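Local coordinates for protein malonyl CoA-ACP transacylase (Xanthomonas oryzae pv. oryzae, PDB 3K89) that probably catalyses transfer of the malonyl group from malonyl-CoA to holo-acyl carrier protein, giving malonyl-ACP and free CoA, at residues M134-G139 and V194-S199; Q156-A161 and I169-D174; E33-A38 and L69-A74; R60-Q65 and L115-G120. All coordinates share one frame; numbering follows the deposited sequence.

In the fold
The four contacts fall into two pairs, one in each part of an acyl transferase fold. Along the chain contacts 3 and 4 come first, their segments alternating and both drawing on helix 61-81; their centres lie about 14 Å apart, and Leu69 packs on Val116 between them. Contacts 1 and 2 follow, about 10 Å apart between centres, in one mixed sheet where strands 132-138 and 168-172 are neighbours. The centres of contacts 1 and 3 are about 28 Å apart, on opposite sides of the chain's centre. Contacts 1, 2 and 4 all approach the predicted active-site residues Ser94 and His203, which this arrangement places between the helical part and the mixed sheet.

Contact 1: residues M134-G139 and V194-S199; sequences MAAVLG and VKLAVS
Met134 and Leu196 are joined by a backbone bond, Leu196 N to Met134 O at 2.8 Å, which continues a short antiparallel ladder. Ala136 and Val194 form its hydrogen-bonded pair: Ala136 N gives to Val194 O at 3.0 Å, and Val194 N returns a bond to Ala136 O. The pair Ala135 and Lys195 lies between these bonds, and Ala135 turns its amide and carbonyl to the other neighbour, Ile171 of strand 168-172.

Beyond the ladder the partner chain bends away, and a water fills in for the missing backbone partner. It accepts from Met134 N at 2.9 Å and lies within donating distance of two carbonyls, Leu196 O at 2.7 Å and Val198 O at 2.8 Å. The polar ends of two side chains have partners outside the contact: Ser199 OG is bonded to Gln124, and Lys195 NZ makes a long, weak ion pair with Asp179.

Apolar groups close over this end. Val198 CG2 meets Met134 CG at 3.7 Å, while Leu196 CD1 rests on Met134 CB at 4.0 Å. Bends at chi2 (-82°) and chi3 (-78°) then carry the thioether of Met134 away from Val194-Ser199, toward the neighbouring hairpin. The arrangement is that of an antiparallel edge strand, here bordering the mixed sheet of the acyl transferase fold close to the predicted catalytic His203.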
loop_
_atom_site.group_PDB
_atom_site.type_symbol
_atom_site.label_atom_id
_atom_site.label_comp_id
_atom_site.label_asym_id
_atom_site.label_seq_id
_atom_site.Cartn_x
_atom_site.Cartn_y
_atom_site.Cartn_z
ATOM N N MET A 134 13.769 -1.815 7.815
ATOM C CA MET A 134 13.255 -2.713 6.782
ATOM C C MET A 134 14.290 -2.895 5.696
ATOM O O MET A 134 15.062 -1.987 5.432
ATOM C CB MET A 134 11.996 -2.132 6.149
ATOM C CG MET A 134 10.946 -1.738 7.153
ATOM S SD MET A 134 9.945 -3.134 7.681
ATOM C CE MET A 134 8.762 -3.430 6.344
ATOM N N ALA A 135 14.297 -4.067 5.062
ATOM C CA ALA A 135 15.216 -4.335 3.965
ATOM C C ALA A 135 14.576 -5.172 2.872
ATOM O O ALA A 135 13.852 -6.128 3.144
ATOM C CB ALA A 135 16.498 -5.045 4.488
ATOM N N ALA A 136 14.853 -4.814 1.626
ATOM C CA ALA A 136 14.375 -5.621 0.515
ATOM C C ALA A 136 15.436 -6.658 0.179
ATOM O O ALA A 136 16.639 -6.346 0.139
ATOM C CB ALA A 136 14.077 -4.742 -0.690
ATOM N N VAL A 137 14.989 -7.890 -0.039
ATOM C CA VAL A 137 15.879 -8.984 -0.419
ATOM C C VAL A 137 15.389 -9.445 -1.781
ATOM O O VAL A 137 14.221 -9.865 -1.935
ATOM C CB VAL A 137 15.861 -10.138 0.602
ATOM C CG1 VAL A 137 16.843 -11.250 0.200
ATOM C CG2 VAL A 137 16.184 -9.631 1.993
ATOM N N LEU A 138 16.277 -9.356 -2.771
ATOM C CA LEU A 138 15.922 -9.562 -4.166
ATOM C C LEU A 138 16.569 -10.827 -4.719
ATOM O O LEU A 138 17.751 -11.091 -4.465
ATOM C CB LEU A 138 16.340 -8.351 -5.020
ATOM C CG LEU A 138 15.864 -6.926 -4.675
ATOM C CD1 LEU A 138 14.355 -6.871 -4.458
ATOM C CD2 LEU A 138 16.590 -6.340 -3.471
ATOM N N GLY A 139 15.781 -11.611 -5.445
ATOM C CA GLY A 139 16.284 -12.779 -6.171
ATOM C C GLY A 139 16.619 -14.000 -5.337
ATOM O O GLY A 139 17.251 -14.935 -5.839
ATOM N N VAL A 194 19.086 -4.700 0.196
ATOM C CA VAL A 194 19.284 -3.278 0.477
ATOM C C VAL A 194 18.328 -2.776 1.563
ATOM O O VAL A 194 17.101 -2.909 1.442
ATOM C CB VAL A 194 19.158 -2.413 -0.813
ATOM C CG1 VAL A 194 17.909 -2.782 -1.611
ATOM C CG2 VAL A 194 19.187 -0.914 -0.488
ATOM N N LYS A 195 18.914 -2.215 2.619
ATOM C CA LYS A 195 18.156 -1.583 3.687
ATOM C C LYS A 195 17.375 -0.397 3.131
ATOM O O LYS A 195 17.942 0.458 2.440
ATOM C CB LYS A 195 19.091 -1.128 4.807
ATOM C CG LYS A 195 18.373 -0.868 6.114
ATOM C CD LYS A 195 19.207 -0.049 7.076
ATOM C CE LYS A 195 20.201 -0.919 7.823
ATOM N NZ LYS A 195 20.498 -0.340 9.161
ATOM N N LEU A 196 16.074 -0.362 3.411
ATOM C CA LEU A 196 15.213 0.733 2.961
ATOM C C LEU A 196 15.388 1.979 3.836
ATOM O O LEU A 196 15.889 1.895 4.953
ATOM C CB LEU A 196 13.744 0.299 2.924
ATOM C CG LEU A 196 13.358 -0.909 2.062
ATOM C CD1 LEU A 196 11.902 -1.251 2.277
ATOM C CD2 LEU A 196 13.648 -0.664 0.573
ATOM N N ALA A 197 14.981 3.131 3.320
ATOM C CA ALA A 197 15.129 4.389 4.058
ATOM C C ALA A 197 14.086 4.570 5.170
ATOM O O ALA A 197 14.314 5.337 6.106
ATOM C CB ALA A 197 15.126 5.575 3.103
ATOM N N VAL A 198 12.961 3.859 5.070
ATOM C CA VAL A 198 11.903 3.895 6.096
ATOM C C VAL A 198 12.404 3.604 7.514
ATOM O O VAL A 198 13.225 2.708 7.726
ATOM C CB VAL A 198 10.751 2.902 5.786
ATOM C CG1 VAL A 198 9.897 3.402 4.652
ATOM C CG2 VAL A 198 11.294 1.510 5.480
ATOM N N SER A 199 11.907 4.356 8.488
ATOM C CA SER A 199 12.277 4.103 9.880
ATOM C C SER A 199 11.300 3.150 10.567
ATOM O O SER A 199 11.554 2.683 11.683
ATOM C CB SER A 199 12.417 5.409 10.676
ATOM O OG SER A 199 11.212 6.159 10.683
HETATM O O HOH W 1 15.131 0.706 7.242
#

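Contact 2: residues Q156-A161 and I169-D174; sequences QVVVPA and IVIGGD
Asp174 and Val157 hold each other by two bonds at the end of a beta hairpin, strands 158-165 and 168-172. Asp174 OD2 accepts from Val157 N at 2.8 Å through its anti lone pair, and Asp174 N gives to Val157 O at the same 2.8 Å. Chi1 of -68° sets the carboxylate beside Asp174's own backbone N, which lets main chain and side chain grip one residue together. Further along, Val159 and Gly172 exchange a reciprocal pair of backbone bonds, and Ala161 N reaches Val170 O at 2.7 Å.

The flat ends of Gln156 and Asp174 are stacked, with amide and carboxylate planes only 10° apart, although the polar end of Gln156 is bonded to Arg180 of the following helix. Gly173 has backbone angles unsuited to a residue with a side chain, and its CA comes within 3.3 Å of Val157 O in a CA-H...O contact.

On one face of the hairpin Val158 CG2 runs alongside Ile171 CD1, 4.2 Å away, under cover of helix 175-187. Pro160 CB touches Ile169 CG2 at 4.2 Å. Ala161 lies on the side of the predicted catalytic His203, its CB 3.6 Å from Val170 O.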
loop_
_atom_site.group_PDB
_atom_site.type_symbol
_atom_site.label_atom_id
_atom_site.label_comp_id
_atom_site.label_asym_id
_atom_site.label_seq_id
_atom_site.Cartn_x
_atom_site.Cartn_y
_atom_site.Cartn_z
ATOM N N GLN A 156 15.394 -10.468 19.694
ATOM C CA GLN A 156 14.773 -9.333 19.017
ATOM C C GLN A 156 13.846 -9.841 17.920
ATOM O O GLN A 156 13.585 -11.046 17.840
ATOM C CB GLN A 156 15.845 -8.390 18.469
ATOM C CG GLN A 156 16.645 -7.700 19.578
ATOM C CD GLN A 156 17.775 -6.853 19.025
ATOM O OE1 GLN A 156 18.604 -7.340 18.268
ATOM N NE2 GLN A 156 17.812 -5.585 19.407
ATOM N N VAL A 157 13.354 -8.932 17.081
ATOM C CA VAL A 157 12.383 -9.294 16.050
ATOM C C VAL A 157 12.942 -9.026 14.662
ATOM O O VAL A 157 13.396 -7.922 14.370
ATOM C CB VAL A 157 11.044 -8.522 16.253
ATOM C CG1 VAL A 157 10.117 -8.699 15.021
ATOM C CG2 VAL A 157 10.349 -8.990 17.539
ATOM N N VAL A 158 12.943 -10.053 13.817
ATOM C CA VAL A 158 13.141 -9.858 12.382
ATOM C C VAL A 158 12.317 -10.903 11.654
ATOM O O VAL A 158 12.455 -12.107 11.897
ATOM C CB VAL A 158 14.646 -9.860 11.941
ATOM C CG1 VAL A 158 15.362 -11.147 12.372
ATOM C CG2 VAL A 158 14.785 -9.614 10.428
ATOM N N VAL A 159 11.433 -10.432 10.786
ATOM C CA VAL A 159 10.455 -11.305 10.140
ATOM C C VAL A 159 10.206 -10.817 8.717
ATOM O O VAL A 159 10.464 -9.654 8.403
ATOM C CB VAL A 159 9.078 -11.305 10.908
ATOM C CG1 VAL A 159 9.170 -11.952 12.301
ATOM C CG2 VAL A 159 8.455 -9.897 10.982
ATOM N N PRO A 160 9.699 -11.707 7.837
ATOM C CA PRO A 160 9.149 -11.222 6.568
ATOM C C PRO A 160 8.019 -10.222 6.839
ATOM O O PRO A 160 7.124 -10.489 7.667
ATOM C CB PRO A 160 8.611 -12.495 5.897
ATOM C CG PRO A 160 8.524 -13.525 6.974
ATOM C CD PRO A 160 9.605 -13.172 7.973
ATOM N N ALA A 161 8.096 -9.070 6.176
ATOM C CA ALA A 161 7.097 -8.008 6.345
ATOM C C ALA A 161 6.263 -7.826 5.070
ATOM O O ALA A 161 5.088 -7.447 5.149
ATOM C CB ALA A 161 7.789 -6.690 6.722
ATOM N N ILE A 169 11.186 -10.101 -1.261
ATOM C CA ILE A 169 10.621 -10.109 0.086
ATOM C C ILE A 169 11.227 -8.947 0.831
ATOM O O ILE A 169 12.429 -8.667 0.709
ATOM C CB ILE A 169 10.928 -11.411 0.861
ATOM C CG1 ILE A 169 10.264 -12.613 0.214
ATOM C CG2 ILE A 169 10.477 -11.310 2.315
ATOM C CD1 ILE A 169 10.565 -13.894 0.982
ATOM N N VAL A 170 10.395 -8.244 1.583
ATOM C CA VAL A 170 10.902 -7.226 2.471
ATOM C C VAL A 170 10.859 -7.810 3.875
ATOM O O VAL A 170 9.840 -8.356 4.303
ATOM C CB VAL A 170 10.065 -5.928 2.369
ATOM C CG1 VAL A 170 10.537 -4.885 3.397
ATOM C CG2 VAL A 170 10.165 -5.363 0.978
ATOM N N ILE A 171 11.980 -7.716 4.583
ATOM C CA ILE A 171 12.039 -8.117 5.987
ATOM C C ILE A 171 12.085 -6.878 6.867
ATOM O O ILE A 171 12.436 -5.803 6.393
ATOM C CB ILE A 171 13.266 -9.032 6.295
ATOM C CG1 ILE A 171 14.593 -8.287 6.088
ATOM C CG2 ILE A 171 13.223 -10.291 5.418
ATOM C CD1 ILE A 171 15.824 -9.154 6.432
ATOM N N GLY A 172 11.668 -7.030 8.115
ATOM C CA GLY A 172 11.631 -5.895 9.015
ATOM C C GLY A 172 11.651 -6.287 10.469
ATOM O O GLY A 172 11.433 -7.447 10.817
ATOM N N GLY A 173 11.885 -5.296 11.324
ATOM C CA GLY A 173 11.855 -5.520 12.762
ATOM C C GLY A 173 12.852 -4.609 13.450
ATOM O O GLY A 173 13.095 -3.486 12.989
ATOM N N ASP A 174 13.424 -5.104 14.545
ATOM C CA ASP A 174 14.516 -4.378 15.218
ATOM C C ASP A 174 15.694 -4.180 14.270
ATOM O O ASP A 174 16.088 -5.092 13.539
ATOM C CB ASP A 174 14.958 -5.136 16.478
ATOM C CG ASP A 174 13.893 -5.138 17.561
ATOM O OD1 ASP A 174 13.628 -4.064 18.163
ATOM O OD2 ASP A 174 13.323 -6.213 17.821
#

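Contact 3: residues E33-A38 and L69-A74; sequences ETFAEA and LAAGVA
Ala70 is the first residue of Leu69-Ala74 to meet the other helix, and its methyl serves two neighbours at once. It sits over a face of the Phe35 ring in a CH-pi contact, CB lying 3.9 Å from the ring centroid and 16° off the normal, displaced toward the rim. The same Ala70 CB also meets Ala38 CB at 3.5 Å, methyl against methyl.

At Ala71 the far end of that ring arrives. Phe35 CZ approaches Ala71 CA to 3.6 Å and touches the methyl as well, although the CB of Ala71 points away from Glu33-Ala38. The ring thus spans consecutive residues of helix 61-81, while Trp47 meets it edge-to-face from outside the pair. This is the apolar packing of two helices running roughly antiparallel, their short axes 8.9 Å apart at closest approach with 140° between their N-to-C directions, within the helical part of the acyl transferase fold; the small alanines let the aromatic ring lie close to the backbone.

Val73 adds a light touch, CG1 to Thr34 CG2 at 4.1 Å. At Ala74 the threonine methyl settles against the main chain: chi1 of -64° puts OG1 beside the backbone N of Thr34 and leaves CG2 facing helix 61-81, 3.7 Å from Ala74 N. Its hydroxyl is bonded to Gln30, whose NE2 also bonds to Ala74 O, and Ala74 CB lies 3.9 Å from Thr34 CG2.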
loop_
_atom_site.group_PDB
_atom_site.type_symbol
_atom_site.label_atom_id
_atom_site.label_comp_id
_atom_site.label_asym_id
_atom_site.label_seq_id
_atom_site.Cartn_x
_atom_site.Cartn_y
_atom_site.Cartn_z
ATOM N N GLU A 33 -9.032 19.283 -5.859
ATOM C CA GLU A 33 -10.246 19.299 -5.046
ATOM C C GLU A 33 -10.280 18.076 -4.112
ATOM O O GLU A 33 -10.633 18.196 -2.933
ATOM C CB GLU A 33 -11.496 19.353 -5.924
ATOM C CG GLU A 33 -11.652 20.677 -6.637
ATOM C CD GLU A 33 -12.742 20.647 -7.702
ATOM O OE1 GLU A 33 -13.373 19.583 -7.916
ATOM O OE2 GLU A 33 -12.951 21.705 -8.343
ATOM N N THR A 34 -9.902 16.914 -4.653
ATOM C CA THR A 34 -9.822 15.684 -3.864
ATOM C C THR A 34 -8.766 15.800 -2.767
ATOM O O THR A 34 -9.014 15.388 -1.629
ATOM C CB THR A 34 -9.554 14.488 -4.792
ATOM O OG1 THR A 34 -10.695 14.372 -5.644
ATOM C CG2 THR A 34 -9.397 13.194 -4.009
ATOM N N PHE A 35 -7.606 16.360 -3.100
ATOM C CA PHE A 35 -6.572 16.576 -2.077
ATOM C C PHE A 35 -7.062 17.514 -0.978
ATOM O O PHE A 35 -6.790 17.270 0.187
ATOM C CB PHE A 35 -5.271 17.109 -2.676
ATOM C CG PHE A 35 -4.331 16.033 -3.149
ATOM C CD1 PHE A 35 -4.539 15.402 -4.366
ATOM C CD2 PHE A 35 -3.225 15.679 -2.388
ATOM C CE1 PHE A 35 -3.660 14.401 -4.821
ATOM C CE2 PHE A 35 -2.333 14.680 -2.815
ATOM C CZ PHE A 35 -2.548 14.042 -4.048
ATOM N N ALA A 36 -7.816 18.542 -1.356
ATOM C CA ALA A 36 -8.331 19.493 -0.375
ATOM C C ALA A 36 -9.282 18.799 0.597
ATOM O O ALA A 36 -9.217 19.026 1.799
ATOM C CB ALA A 36 -9.005 20.664 -1.074
ATOM N N GLU A 37 -10.125 17.917 0.068
ATOM C CA GLU A 37 -11.072 17.145 0.877
ATOM C C GLU A 37 -10.330 16.213 1.843
ATOM O O GLU A 37 -10.633 16.160 3.032
ATOM C CB GLU A 37 -11.983 16.357 -0.065
ATOM C CG GLU A 37 -13.071 15.515 0.600
ATOM C CD GLU A 37 -13.964 14.810 -0.399
ATOM O OE1 GLU A 37 -14.077 15.303 -1.551
ATOM O OE2 GLU A 37 -14.574 13.772 -0.016
ATOM N N ALA A 38 -9.328 15.519 1.324
ATOM C CA ALA A 38 -8.506 14.641 2.144
ATOM C C ALA A 38 -7.771 15.443 3.212
ATOM O O ALA A 38 -7.672 14.995 4.374
ATOM C CB ALA A 38 -7.513 13.868 1.248
ATOM N N LEU A 69 -3.041 8.210 0.044
ATOM C CA LEU A 69 -4.475 7.925 0.019
ATOM C C LEU A 69 -5.230 8.947 -0.841
ATOM O O LEU A 69 -6.052 8.575 -1.685
ATOM C CB LEU A 69 -5.045 7.841 1.432
ATOM C CG LEU A 69 -6.490 7.326 1.453
ATOM C CD1 LEU A 69 -6.760 6.262 2.523
ATOM C CD2 LEU A 69 -7.436 8.496 1.589
ATOM N N ALA A 70 -4.951 10.228 -0.612
ATOM C CA ALA A 70 -5.509 11.297 -1.441
ATOM C C ALA A 70 -5.165 11.078 -2.909
ATOM O O ALA A 70 -6.032 11.161 -3.765
ATOM C CB ALA A 70 -5.019 12.669 -0.954
ATOM N N ALA A 71 -3.913 10.735 -3.183
ATOM C CA ALA A 71 -3.455 10.547 -4.558
ATOM C C ALA A 71 -4.193 9.405 -5.257
ATOM O O ALA A 71 -4.650 9.561 -6.384
ATOM C CB ALA A 71 -1.941 10.298 -4.557
ATOM N N GLY A 72 -4.366 8.287 -4.564
ATOM C CA GLY A 72 -5.071 7.145 -5.171
ATOM C C GLY A 72 -6.546 7.448 -5.395
ATOM O O GLY A 72 -7.113 7.089 -6.436
ATOM N N VAL A 73 -7.181 8.068 -4.404
ATOM C CA VAL A 73 -8.567 8.444 -4.542
ATOM C C VAL A 73 -8.737 9.501 -5.647
ATOM O O VAL A 73 -9.738 9.450 -6.381
ATOM C CB VAL A 73 -9.195 8.872 -3.183
ATOM C CG1 VAL A 73 -10.631 9.360 -3.368
ATOM C CG2 VAL A 73 -9.182 7.684 -2.215
ATOM N N ALA A 74 -7.783 10.429 -5.794
ATOM C CA ALA A 74 -7.877 11.423 -6.891
ATOM C C ALA A 74 -7.898 10.742 -8.268
ATOM O O ALA A 74 -8.735 11.074 -9.121
ATOM C CB ALA A 74 -6.754 12.451 -6.824
#

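Contact 4: residues R60-Q65 and L115-G120; sequences RTEYTQ and LVRLRG
Glu62 and Gly120 bring the two helices together, CA to CA at 3.8 Å, so close that only a residue without a side chain fits at 120. Gln65 projects between them. Its OE1 accepts from Arg119 NH1 at 2.8 Å, the donor standing 61° out of the carbonyl plane, while its NE2 gives a nearly straight bond (174°) to Thr61 OG1, itself bonded to Gln13. With both ends of its amide engaged, Gln65 is fixed in rotation. Val116 packs alongside, CG2 against Gln65 C at 3.6 Å.

That is the tight, buried side; on the partly exposed side longer side chains bridge the helices. Arg117 grips one oxygen of Glu62 side-on, with NE at 2.8 Å and NH2 at 3.0 Å from OE2, and Gln121 also gives to that oxygen. A bend at chi2 (105°) swings the guanidinium there, and Tyr63 CE1 lies over one of its faces.

Arg119, extended from CG to NE, passes the other way: its NH2 bonds to Gln252 and to the predicted nucleophile Ser94. Gln65 probably helps to position it. In FabD-type acyltransferases an active-site arginine pairs with the malonyl carboxylate, and Arg119, beside Ser94, is probably that residue.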
loop_
_atom_site.group_PDB
_atom_site.type_symbol
_atom_site.label_atom_id
_atom_site.label_comp_id
_atom_site.label_asym_id
_atom_site.label_seq_id
_atom_site.Cartn_x
_atom_site.Cartn_y
_atom_site.Cartn_z
ATOM N N ARG A 60 7.873 10.992 5.727
ATOM C CA ARG A 60 7.538 10.512 7.070
ATOM C C ARG A 60 6.139 9.907 6.999
ATOM O O ARG A 60 5.205 10.580 6.572
ATOM C CB ARG A 60 7.532 11.677 8.058
ATOM C CG ARG A 60 7.685 11.287 9.512
ATOM C CD ARG A 60 8.960 11.895 10.133
ATOM N NE ARG A 60 8.765 13.328 10.359
ATOM C CZ ARG A 60 9.530 14.310 9.873
ATOM N NH1 ARG A 60 10.619 14.055 9.156
ATOM N NH2 ARG A 60 9.212 15.564 10.141
ATOM N N THR A 61 6.014 8.658 7.429
ATOM C CA THR A 61 4.811 7.861 7.161
ATOM C C THR A 61 3.464 8.461 7.619
ATOM O O THR A 61 2.448 8.257 6.950
ATOM C CB THR A 61 5.005 6.394 7.624
ATOM O OG1 THR A 61 4.106 5.537 6.906
ATOM C CG2 THR A 61 4.798 6.232 9.131
ATOM N N GLU A 62 3.440 9.218 8.717
ATOM C CA GLU A 62 2.176 9.852 9.135
ATOM C C GLU A 62 1.670 10.852 8.084
ATOM O O GLU A 62 0.464 11.126 8.035
ATOM C CB GLU A 62 2.290 10.547 10.506
ATOM C CG GLU A 62 3.090 11.838 10.529
ATOM C CD GLU A 62 2.816 12.635 11.799
ATOM O OE1 GLU A 62 3.709 12.656 12.675
ATOM O OE2 GLU A 62 1.710 13.191 11.961
ATOM N N TYR A 63 2.586 11.404 7.284
ATOM C CA TYR A 63 2.227 12.273 6.165
ATOM C C TYR A 63 2.139 11.531 4.844
ATOM O O TYR A 63 1.248 11.814 4.048
ATOM C CB TYR A 63 3.193 13.466 6.043
ATOM C CG TYR A 63 3.262 14.263 7.332
ATOM C CD1 TYR A 63 2.168 15.028 7.756
ATOM C CD2 TYR A 63 4.389 14.208 8.149
ATOM C CE1 TYR A 63 2.196 15.741 8.957
ATOM C CE2 TYR A 63 4.426 14.924 9.365
ATOM C CZ TYR A 63 3.321 15.679 9.748
ATOM O OH TYR A 63 3.324 16.390 10.919
ATOM N N THR A 64 3.062 10.605 4.597
ATOM C CA THR A 64 3.030 9.862 3.330
ATOM C C THR A 64 1.691 9.178 3.149
ATOM O O THR A 64 1.157 9.145 2.037
ATOM C CB THR A 64 4.103 8.765 3.271
ATOM O OG1 THR A 64 5.302 9.258 3.873
ATOM C CG2 THR A 64 4.376 8.355 1.842
ATOM N N GLN A 65 1.179 8.605 4.232
ATOM C CA GLN A 65 -0.032 7.777 4.155
ATOM C C GLN A 65 -1.261 8.579 3.689
ATOM O O GLN A 65 -1.856 8.212 2.693
ATOM C CB GLN A 65 -0.289 7.038 5.472
ATOM C CG GLN A 65 0.719 5.896 5.681
ATOM C CD GLN A 65 0.364 5.048 6.868
ATOM O OE1 GLN A 65 -0.803 4.677 7.074
ATOM N NE2 GLN A 65 1.378 4.707 7.662
ATOM N N LEU A 115 -7.882 8.668 9.347
ATOM C CA LEU A 115 -7.515 7.384 9.898
ATOM C C LEU A 115 -6.062 7.006 9.591
ATOM O O LEU A 115 -5.374 6.472 10.450
ATOM C CB LEU A 115 -8.470 6.303 9.385
ATOM C CG LEU A 115 -8.251 4.874 9.897
ATOM C CD1 LEU A 115 -8.330 4.798 11.423
ATOM C CD2 LEU A 115 -9.253 3.915 9.248
ATOM N N VAL A 116 -5.616 7.253 8.365
ATOM C CA VAL A 116 -4.250 6.854 8.014
ATOM C C VAL A 116 -3.191 7.826 8.525
ATOM O O VAL A 116 -2.044 7.425 8.731
ATOM C CB VAL A 116 -4.075 6.507 6.516
ATOM C CG1 VAL A 116 -5.067 5.403 6.112
ATOM C CG2 VAL A 116 -4.217 7.767 5.635
ATOM N N ARG A 117 -3.562 9.090 8.750
ATOM C CA ARG A 117 -2.672 9.974 9.518
ATOM C C ARG A 117 -2.452 9.368 10.918
ATOM O O ARG A 117 -1.301 9.269 11.378
ATOM C CB ARG A 117 -3.234 11.402 9.610
ATOM C CG ARG A 117 -2.402 12.333 10.529
ATOM C CD ARG A 117 -1.577 13.308 9.743
ATOM N NE ARG A 117 -0.602 14.032 10.577
ATOM C CZ ARG A 117 -0.785 15.247 11.099
ATOM N NH1 ARG A 117 -1.916 15.917 10.903
ATOM N NH2 ARG A 117 0.188 15.797 11.833
ATOM N N LEU A 118 -3.535 8.930 11.562
ATOM C CA LEU A 118 -3.441 8.260 12.869
ATOM C C LEU A 118 -2.644 6.969 12.759
ATOM O O LEU A 118 -1.767 6.707 13.586
ATOM C CB LEU A 118 -4.815 7.975 13.473
ATOM C CG LEU A 118 -5.654 9.173 13.910
ATOM C CD1 LEU A 118 -6.963 8.670 14.494
ATOM C CD2 LEU A 118 -4.900 10.048 14.922
ATOM N N ARG A 119 -2.920 6.174 11.718
ATOM C CA ARG A 119 -2.180 4.922 11.514
ATOM C C ARG A 119 -0.666 5.166 11.471
ATOM O O ARG A 119 0.100 4.504 12.190
ATOM C CB ARG A 119 -2.660 4.223 10.219
ATOM C CG ARG A 119 -1.995 2.865 9.914
ATOM C CD ARG A 119 -2.699 2.245 8.704
ATOM N NE ARG A 119 -2.130 0.962 8.260
ATOM C CZ ARG A 119 -1.134 0.831 7.380
ATOM N NH1 ARG A 119 -0.529 1.906 6.888
ATOM N NH2 ARG A 119 -0.733 -0.391 6.994
ATOM N N GLY A 120 -0.236 6.139 10.677
ATOM C CA GLY A 120 1.169 6.518 10.600
ATOM C C GLY A 120 1.715 6.988 11.935
ATOM O O GLY A 120 2.809 6.604 12.306
#